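Local coordinates for cellulose binding protein (Clavibacter michiganensis, PDB 4JJO), which binds cellulose and probably loosens plant cell walls, as the expansin part of a longer protein that also carries a predicted endoglucanase and a cellulose-binding module, at residues H9-Q14 against R32-V37; C23-V28 against Q64-C69; G75-S80 against I95-V100. All coordinates share one frame; numbering follows the deposited sequence. Where two conformers were deposited one is given.

Contact 1: H9-Q14 against R32-V37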
loop_
_atom_site.group_PDB
_atom_site.type_symbol
_atom_site.label_atom_id
_atom_site.label_comp_id
_atom_site.label_asym_id
_atom_site.label_seq_id
_atom_site.Cartn_x
_atom_site.Cartn_y
_atom_site.Cartn_z
ATOM N N HIS A 9 -16.790 3.296 10.704
ATOM C CA HIS A 9 -16.748 2.528 9.463
ATOM C C HIS A 9 -17.172 3.323 8.235
ATOM O O HIS A 9 -17.925 4.291 8.335
ATOM C CB HIS A 9 -17.599 1.262 9.582
ATOM C CG HIS A 9 -19.023 1.518 9.962
ATOM N ND1 HIS A 9 -19.980 1.908 9.047
ATOM C CD2 HIS A 9 -19.657 1.426 11.153
ATOM C CE1 HIS A 9 -21.139 2.048 9.661
ATOM N NE2 HIS A 9 -20.973 1.761 10.940
ATOM N N TYR A 10 -16.668 2.895 7.081
ATOM C CA TYR A 10 -17.037 3.476 5.799
ATOM C C TYR A 10 -16.903 2.400 4.729
ATOM O O TYR A 10 -16.551 1.257 5.033
ATOM C CB TYR A 10 -16.143 4.674 5.469
ATOM C CG TYR A 10 -14.851 4.314 4.772
ATOM C CD1 TYR A 10 -14.582 4.776 3.491
ATOM C CD2 TYR A 10 -13.903 3.516 5.392
ATOM C CE1 TYR A 10 -13.405 4.457 2.850
ATOM C CE2 TYR A 10 -12.724 3.188 4.758
ATOM C CZ TYR A 10 -12.480 3.662 3.488
ATOM O OH TYR A 10 -11.306 3.345 2.847
ATOM N N SER A 11 -17.189 2.751 3.482
ATOM C CA SER A 11 -17.091 1.782 2.398
ATOM C C SER A 11 -16.577 2.400 1.106
ATOM O O SER A 11 -17.002 3.485 0.710
ATOM C CB SER A 11 -18.453 1.138 2.137
ATOM O OG SER A 11 -18.308 -0.045 1.371
ATOM N N LEU A 12 -15.655 1.696 0.456
ATOM C CA LEU A 12 -15.237 2.032 -0.898
ATOM C C LEU A 12 -16.162 1.352 -1.900
ATOM O O LEU A 12 -16.051 1.563 -3.110
ATOM C CB LEU A 12 -13.797 1.576 -1.135
ATOM C CG LEU A 12 -12.722 2.342 -0.366
ATOM C CD1 LEU A 12 -11.358 1.721 -0.606
ATOM C CD2 LEU A 12 -12.729 3.805 -0.772
ATOM N N GLY A 13 -17.077 0.536 -1.384
ATOM C CA GLY A 13 -17.992 -0.225 -2.211
ATOM C C GLY A 13 -17.276 -1.217 -3.104
ATOM O O GLY A 13 -16.245 -1.780 -2.731
ATOM N N GLN A 14 -17.837 -1.429 -4.288
ATOM C CA GLN A 14 -17.283 -2.357 -5.260
ATOM C C GLN A 14 -15.906 -1.907 -5.721
ATOM O O GLN A 14 -15.020 -2.728 -5.956
ATOM C CB GLN A 14 -18.216 -2.457 -6.466
ATOM C CG GLN A 14 -17.784 -3.468 -7.501
ATOM C CD GLN A 14 -18.812 -3.666 -8.594
ATOM O OE1 GLN A 14 -18.906 -4.744 -9.176
ATOM N NE2 GLN A 14 -19.577 -2.620 -8.893
ATOM N N ARG A 32 -12.330 -7.714 1.704
ATOM C CA ARG A 32 -12.982 -6.476 2.122
ATOM C C ARG A 32 -12.446 -5.974 3.457
ATOM O O ARG A 32 -13.125 -5.232 4.166
ATOM C CB ARG A 32 -14.498 -6.667 2.211
ATOM C CG ARG A 32 -15.147 -6.974 0.879
ATOM C CD ARG A 32 -14.657 -5.991 -0.155
ATOM N NE ARG A 32 -15.406 -6.047 -1.407
ATOM C CZ ARG A 32 -14.858 -6.209 -2.609
ATOM N NH1 ARG A 32 -13.547 -6.340 -2.747
ATOM N NH2 ARG A 32 -15.625 -6.245 -3.686
ATOM N N MET A 33 -11.224 -6.372 3.786
ATOM C CA MET A 33 -10.596 -5.955 5.033
ATOM C C MET A 33 -9.577 -4.863 4.745
ATOM O O MET A 33 -8.435 -5.137 4.374
ATOM C CB MET A 33 -9.926 -7.142 5.720
ATOM C CG MET A 33 -10.891 -8.251 6.117
ATOM S SD MET A 33 -12.127 -7.711 7.317
ATOM C CE MET A 33 -13.162 -9.166 7.422
ATOM N N TYR A 34 -10.011 -3.619 4.906
ATOM C CA TYR A 34 -9.159 -2.471 4.633
ATOM C C TYR A 34 -9.491 -1.340 5.590
ATOM O O TYR A 34 -10.440 -1.438 6.367
ATOM C CB TYR A 34 -9.324 -2.008 3.185
ATOM C CG TYR A 34 -10.744 -1.666 2.794
ATOM C CD1 TYR A 34 -11.237 -0.380 2.953
ATOM C CD2 TYR A 34 -11.585 -2.627 2.250
ATOM C CE1 TYR A 34 -12.532 -0.063 2.591
ATOM C CE2 TYR A 34 -12.878 -2.320 1.883
ATOM C CZ TYR A 34 -13.345 -1.037 2.053
ATOM O OH TYR A 34 -14.636 -0.730 1.690
ATOM N N VAL A 35 -8.714 -0.266 5.529
ATOM C CA VAL A 35 -8.852 0.818 6.491
ATOM C C VAL A 35 -8.320 2.128 5.932
ATOM O O VAL A 35 -7.389 2.140 5.124
ATOM C CB VAL A 35 -8.093 0.487 7.791
ATOM C CG1 VAL A 35 -6.603 0.344 7.512
ATOM C CG2 VAL A 35 -8.348 1.543 8.854
ATOM N N ALA A 36 -8.933 3.228 6.359
ATOM C CA ALA A 36 -8.423 4.560 6.084
ATOM C C ALA A 36 -7.812 5.101 7.367
ATOM O O ALA A 36 -8.419 5.020 8.435
ATOM C CB ALA A 36 -9.534 5.466 5.607
ATOM N N VAL A 37 -6.607 5.649 7.262
ATOM C CA VAL A 37 -5.882 6.108 8.441
ATOM C C VAL A 37 -5.708 7.620 8.436
ATOM O O VAL A 37 -5.790 8.262 7.390
ATOM C CB VAL A 37 -4.496 5.440 8.543
ATOM C CG1 VAL A 37 -4.644 3.938 8.745
ATOM C CG2 VAL A 37 -3.656 5.739 7.307
HETATM O O HOH W 1 -15.949 -2.397 0.064
HETATM O O HOH W 2 -14.637 -5.200 -5.838
#

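Contact 2: C23-V28 against Q64-C69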
loop_
_atom_site.group_PDB
_atom_site.type_symbol
_atom_site.label_atom_id
_atom_site.label_comp_id
_atom_site.label_asym_id
_atom_site.label_seq_id
_atom_site.Cartn_x
_atom_site.Cartn_y
_atom_site.Cartn_z
ATOM N N CYS A 23 -4.606 5.439 -1.736
ATOM C CA CYS A 23 -3.443 4.627 -2.088
ATOM C C CYS A 23 -3.500 4.102 -3.527
ATOM O O CYS A 23 -2.545 3.489 -4.006
ATOM C CB CYS A 23 -3.310 3.449 -1.121
ATOM S SG CYS A 23 -2.861 3.910 0.565
ATOM N N SER A 24 -4.618 4.338 -4.206
ATOM C CA SER A 24 -4.789 3.919 -5.597
ATOM C C SER A 24 -4.529 2.428 -5.814
ATOM O O SER A 24 -3.823 2.040 -6.745
ATOM C CB SER A 24 -3.874 4.734 -6.512
ATOM O OG SER A 24 -4.056 6.122 -6.298
ATOM N N MET A 25 -5.107 1.595 -4.957
ATOM C CA MET A 25 -4.970 0.154 -5.095
ATOM C C MET A 25 -5.662 -0.320 -6.371
ATOM O O MET A 25 -6.711 0.205 -6.746
ATOM C CB MET A 25 -5.573 -0.553 -3.881
ATOM C CG MET A 25 -4.876 -0.242 -2.564
ATOM S SD MET A 25 -3.101 -0.554 -2.612
ATOM C CE MET A 25 -2.685 -0.394 -0.874
ATOM N N PRO A 26 -5.072 -1.322 -7.046
ATOM C CA PRO A 26 -5.695 -1.854 -8.265
ATOM C C PRO A 26 -7.110 -2.368 -8.003
ATOM O O PRO A 26 -7.967 -2.313 -8.884
ATOM C CB PRO A 26 -4.777 -3.017 -8.656
ATOM C CG PRO A 26 -3.482 -2.731 -8.004
ATOM C CD PRO A 26 -3.792 -1.987 -6.743
ATOM N N ALA A 27 -7.343 -2.862 -6.792
ATOM C CA ALA A 27 -8.637 -3.418 -6.431
ATOM C C ALA A 27 -8.893 -3.279 -4.939
ATOM O O ALA A 27 -7.965 -3.287 -4.134
ATOM C CB ALA A 27 -8.701 -4.880 -6.822
ATOM N N VAL A 28 -10.163 -3.147 -4.575
ATOM C CA VAL A 28 -10.566 -3.309 -3.189
ATOM C C VAL A 28 -10.231 -4.747 -2.823
ATOM O O VAL A 28 -10.545 -5.661 -3.582
ATOM C CB VAL A 28 -12.075 -3.072 -3.009
ATOM C CG1 VAL A 28 -12.513 -3.467 -1.612
ATOM C CG2 VAL A 28 -12.428 -1.618 -3.289
ATOM N N GLN A 64 -5.749 -4.053 5.457
ATOM C CA GLN A 64 -4.780 -3.396 4.592
ATOM C C GLN A 64 -5.014 -1.890 4.608
ATOM O O GLN A 64 -6.141 -1.427 4.426
ATOM C CB GLN A 64 -4.900 -3.920 3.158
ATOM C CG GLN A 64 -3.983 -3.216 2.164
ATOM C CD GLN A 64 -4.069 -3.774 0.746
ATOM O OE1 GLN A 64 -3.257 -3.426 -0.111
ATOM N NE2 GLN A 64 -5.050 -4.634 0.492
ATOM N N VAL A 65 -3.953 -1.126 4.835
ATOM C CA VAL A 65 -4.052 0.325 4.768
ATOM C C VAL A 65 -4.220 0.722 3.308
ATOM O O VAL A 65 -3.341 0.477 2.483
ATOM C CB VAL A 65 -2.812 1.014 5.359
ATOM C CG1 VAL A 65 -2.856 2.506 5.072
ATOM C CG2 VAL A 65 -2.721 0.761 6.856
ATOM N N ALA A 66 -5.357 1.333 2.994
ATOM C CA ALA A 66 -5.739 1.560 1.608
ATOM C C ALA A 66 -6.146 2.998 1.323
ATOM O O ALA A 66 -6.358 3.361 0.167
ATOM C CB ALA A 66 -6.885 0.640 1.250
ATOM N N ASP A 67 -6.257 3.819 2.362
ATOM C CA ASP A 67 -6.911 5.112 2.211
ATOM C C ASP A 67 -6.485 6.097 3.294
ATOM O O ASP A 67 -5.877 5.712 4.294
ATOM C CB ASP A 67 -8.427 4.912 2.280
ATOM C CG ASP A 67 -9.199 5.944 1.474
ATOM O OD1 ASP A 67 -8.591 6.928 1.004
ATOM O OD2 ASP A 67 -10.425 5.761 1.309
ATOM N N GLN A 68 -6.818 7.369 3.088
ATOM C CA GLN A 68 -6.561 8.409 4.075
ATOM C C GLN A 68 -7.866 8.956 4.643
ATOM O O GLN A 68 -8.774 9.326 3.899
ATOM C CB GLN A 68 -5.757 9.555 3.452
ATOM C CG GLN A 68 -5.626 10.780 4.354
ATOM C CD GLN A 68 -4.619 11.804 3.848
ATOM O OE1 GLN A 68 -4.207 12.693 4.592
ATOM N NE2 GLN A 68 -4.224 11.690 2.585
ATOM N N CYS A 69 -7.946 9.007 5.969
ATOM C CA CYS A 69 -9.076 9.621 6.654
ATOM C C CYS A 69 -8.671 11.008 7.131
ATOM O O CYS A 69 -8.073 11.153 8.196
ATOM C CB CYS A 69 -9.510 8.770 7.848
ATOM S SG CYS A 69 -10.906 9.455 8.783
HETATM O O HOH W 3 -6.054 -4.544 -2.304
#

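Contact 3: G75-S80 against I95-V100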
loop_
_atom_site.group_PDB
_atom_site.type_symbol
_atom_site.label_atom_id
_atom_site.label_comp_id
_atom_site.label_asym_id
_atom_site.label_seq_id
_atom_site.Cartn_x
_atom_site.Cartn_y
_atom_site.Cartn_z
ATOM N N GLY A 75 -4.997 7.534 15.986
ATOM C CA GLY A 75 -5.656 6.556 16.836
ATOM C C GLY A 75 -7.068 6.233 16.378
ATOM O O GLY A 75 -7.673 5.268 16.840
ATOM N N HIS A 76 -7.593 7.042 15.464
ATOM C CA HIS A 76 -8.950 6.853 14.961
ATOM C C HIS A 76 -8.925 6.252 13.561
ATOM O O HIS A 76 -8.582 6.926 12.591
ATOM C CB HIS A 76 -9.700 8.187 14.956
ATOM C CG HIS A 76 -11.064 8.117 14.340
ATOM N ND1 HIS A 76 -11.887 9.220 14.233
ATOM C CD2 HIS A 76 -11.749 7.086 13.796
ATOM C CE1 HIS A 76 -13.018 8.868 13.655
ATOM N NE2 HIS A 76 -12.964 7.578 13.376
ATOM N N LEU A 77 -9.291 4.978 13.466
ATOM C CA LEU A 77 -9.337 4.285 12.186
ATOM C C LEU A 77 -10.725 4.356 11.571
ATOM O O LEU A 77 -11.733 4.311 12.272
ATOM C CB LEU A 77 -8.959 2.812 12.353
ATOM C CG LEU A 77 -7.569 2.440 12.868
ATOM C CD1 LEU A 77 -7.447 0.925 12.912
ATOM C CD2 LEU A 77 -6.478 3.038 11.999
ATOM N N ASP A 78 -10.769 4.464 10.249
ATOM C CA ASP A 78 -12.017 4.340 9.512
ATOM C C ASP A 78 -11.999 2.979 8.828
ATOM O O ASP A 78 -11.417 2.815 7.758
ATOM C CB ASP A 78 -12.155 5.471 8.489
ATOM C CG ASP A 78 -13.589 5.934 8.313
ATOM O OD1 ASP A 78 -14.465 5.479 9.076
ATOM O OD2 ASP A 78 -13.838 6.768 7.415
ATOM N N LEU A 79 -12.631 1.999 9.464
ATOM C CA LEU A 79 -12.579 0.620 8.998
ATOM C C LEU A 79 -13.594 0.361 7.903
ATOM O O LEU A 79 -14.623 1.025 7.830
ATOM C CB LEU A 79 -12.859 -0.341 10.155
ATOM C CG LEU A 79 -11.820 -0.426 11.270
ATOM C CD1 LEU A 79 -12.366 -1.264 12.412
ATOM C CD2 LEU A 79 -10.522 -1.015 10.749
ATOM N N SER A 80 -13.295 -0.611 7.047
ATOM C CA SER A 80 -14.290 -1.124 6.121
ATOM C C SER A 80 -15.454 -1.637 6.951
ATOM O O SER A 80 -15.266 -2.084 8.085
ATOM C CB SER A 80 -13.713 -2.265 5.284
ATOM O OG SER A 80 -13.293 -3.335 6.111
ATOM N N ILE A 95 -16.461 2.085 18.036
ATOM C CA ILE A 95 -15.961 1.102 18.991
ATOM C C ILE A 95 -14.545 1.437 19.421
ATOM O O ILE A 95 -13.768 1.982 18.641
ATOM C CB ILE A 95 -15.957 -0.319 18.397
ATOM C CG1 ILE A 95 -15.234 -0.324 17.048
ATOM C CG2 ILE A 95 -17.376 -0.828 18.252
ATOM C CD1 ILE A 95 -14.983 -1.705 16.487
ATOM N N PRO A 96 -14.201 1.108 20.674
ATOM C CA PRO A 96 -12.818 1.277 21.118
ATOM C C PRO A 96 -11.946 0.166 20.555
ATOM O O PRO A 96 -12.389 -0.983 20.469
ATOM C CB PRO A 96 -12.923 1.172 22.640
ATOM C CG PRO A 96 -14.114 0.337 22.883
ATOM C CD PRO A 96 -15.058 0.536 21.726
ATOM N N ILE A 97 -10.724 0.508 20.171
ATOM C CA ILE A 97 -9.813 -0.455 19.575
ATOM C C ILE A 97 -8.390 -0.209 20.050
ATOM O O ILE A 97 -8.078 0.844 20.611
ATOM C CB ILE A 97 -9.811 -0.355 18.034
ATOM C CG1 ILE A 97 -9.370 1.042 17.599
ATOM C CG2 ILE A 97 -11.188 -0.665 17.467
ATOM C CD1 ILE A 97 -8.952 1.131 16.153
ATOM N N SER A 98 -7.535 -1.203 19.838
ATOM C CA SER A 98 -6.097 -1.015 19.915
ATOM C C SER A 98 -5.512 -1.631 18.651
ATOM O O SER A 98 -6.077 -2.579 18.106
ATOM C CB SER A 98 -5.520 -1.689 21.158
ATOM O OG SER A 98 -5.506 -3.097 21.007
ATOM N N TYR A 99 -4.401 -1.097 18.161
ATOM C CA TYR A 99 -3.809 -1.665 16.954
ATOM C C TYR A 99 -2.302 -1.505 16.841
ATOM O O TYR A 99 -1.691 -0.636 17.463
ATOM C CB TYR A 99 -4.486 -1.116 15.690
ATOM C CG TYR A 99 -4.410 0.383 15.504
ATOM C CD1 TYR A 99 -3.422 0.952 14.715
ATOM C CD2 TYR A 99 -5.344 1.229 16.094
ATOM C CE1 TYR A 99 -3.356 2.319 14.525
ATOM C CE2 TYR A 99 -5.285 2.600 15.909
ATOM C CZ TYR A 99 -4.289 3.138 15.122
ATOM O OH TYR A 99 -4.223 4.501 14.937
ATOM N N VAL A 100 -1.722 -2.384 16.036
ATOM C CA VAL A 100 -0.303 -2.354 15.722
ATOM C C VAL A 100 -0.134 -2.505 14.222
ATOM O O VAL A 100 -0.986 -3.084 13.549
ATOM C CB VAL A 100 0.456 -3.514 16.396
ATOM C CG1 VAL A 100 0.504 -3.327 17.900
ATOM C CG2 VAL A 100 -0.181 -4.848 16.031
#

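Contact 1: H9-Q14 against R32-V37
Tyr34 reaches from its strand to the end of strand 3-10, where its CD1, CE1 and OH meet Tyr10, Leu12 and the turn after that strand. CB starts the side chain toward 9-14, and CG sits between the backbone N and the carbonyl carbon (chi1 57°), a setting that sends the ring on toward the turn, where its hydroxyl reaches Leu12 N. CD1 comes next, 3.7 Å from Tyr10 OH, which lies at the ring edge near its plane. CE1 is wedged between that hydroxyl and Leu12, with Leu12 CG at 3.8 Å. At the tip, Tyr34 OH accepts a hydrogen bond from Leu12 N at 2.9 Å, almost straight at 172°. Water 1, lying in the ring plane at the edge, binds the same hydroxyl at 2.7 Å and donates to Gly13 O, so two bonds grip the tip and link it to successive residues of the turn.

These residues belong to the double-psi beta-barrel domain of the expansin: strand 3-10 ends at Tyr10, strand 34-38 begins at Tyr34, and strand 76-80 lies between them in the sheet. The two tyrosines form an offset T-shaped pair, with centroids 5.8 Å apart and planes at 89°, in which the Tyr34 edge is turned to the Tyr10 face. Farther along the strand, Ala36 CB touches Tyr10 CE2 at 4.0 Å.

Past the barrel strand the chain turns: Ser11 OG, swung beside its carbonyl carbon, accepts from Gly13 N at 3.1 Å, making an ST turn. At the far end, where Gln14 is exposed, the link is through water. Arg32 NH1 binds Pro29 O, while Arg32 NH2 donates to water 2 at 2.6 Å, and this water in turn donates to Gln14 O.

Contact 2: C23-V28 against Q64-C69
Loop 23-28, which has no regular secondary structure, comes nearest to strand 59-69 of the double-psi beta-barrel where the CA atoms of Cys23 and Ala66 are 5.3 Å apart; Cys23 N donates a weak hydrogen bond to Ala66 O, at 3.3 Å and 156°. The strand departs from extended geometry at Ala66 (psi -8°), the residue whose O takes this bond.

Cys23 leans over the same peptide: its CB lies 3.3 Å from Ala66 O and its SG 3.5 Å from Ala66 C. That sulfur is bonded to Cys48, so the disulfide packs directly on the strand backbone. Met25 is modelled in two conformers, and its contacts are correspondingly doubtful; in the one described here it bends at chi2 (-54°), its CG 4.4 Å from Ala66 CB and its methyl CE turned toward Val65 O and Gln64 OE1. Gln64 comes the opposite way, fully extended. Its NE2 donates to water 3 at 3.0 Å, which donates to Ala27 O at 2.9 Å.

Asp67 OD1 receives Asn22 N, just ahead of the loop, as well as Gln68 N, while Ser24 bonds to Tyr153 and Gln126, tying the loop to the C-terminal expansin domain. Since the direct polar link between the two segments is a single weak hydrogen bond, the covalent Cys23-Cys48 bond and these outside bonds probably contribute to holding the loop.

Contact 3: G75-S80 against I95-V100
Gly75 meets Tyr99 in the double-psi beta-barrel, where strands 76-80 and 95-101 each flank strand 3-10 and turn their inner side chains into a shared core. The axes of the two short strand segments run 102° apart, nearly perpendicular, and approach to 8.7 Å, so the contact is one of side chains rather than of backbone pairing. Gly75 CA lies 3.1 Å from Tyr99 OH, beyond the hydroxyl end of the ring, and Gly75 O sits in the ring plane at its edge, 3.7 Å from Tyr99 CE2. Glu41 joins the two residues from outside, OE1 binding the tyrosine hydroxyl and OE2 accepting from Gly75 N.

His76 points the other way and bonds through NE2 to Thr8. Leu77 then carries the packing. With its CG beside the backbone N (chi1 -62°), it reaches over one Tyr99 face: CD1 makes a CH-pi contact 4.0 Å from the ring centroid, 17° off the normal, while CD2 lies 3.8 Å from Tyr99 CZ. The same CD1 also meets Ile97 CD1 at 3.6 Å, so one methyl touches both partners. Val35, Val37, Leu52 and Val54 also pack on Leu77.

Two residues on, Leu79 points to the same side. At the strand's end Ser80 takes the N-cap position of helix 81-87, its OG bonded to Ala83 N and to Arg32 O.

How the contacts relate
All three contacts lie in the double-psi beta-barrel domain. Contacts 1 and 2 have centres about 8 Å apart: contact 1 uses strand 34-38 and contact 2 its neighbour 59-69, with Val37 O probably hydrogen-bonded to Cys69 N at 2.7 Å. Tyr10 OH, 3.0 Å from Asp67 OD2, joins them again. Contact 3 is about 12 Å from contact 1, centre to centre; Tyr10 N and Leu79 O (2.9 Å) probably bond between them, as strand 76-80 runs between 3-10 and 34-38. Contacts 2 and 3, about 16 Å apart, barely touch, through Cys69 SG and Asp78 CB at 4.2 Å. Contact 2 lies toward the second domain, contact 3 in the barrel core; the structure is sugar-free.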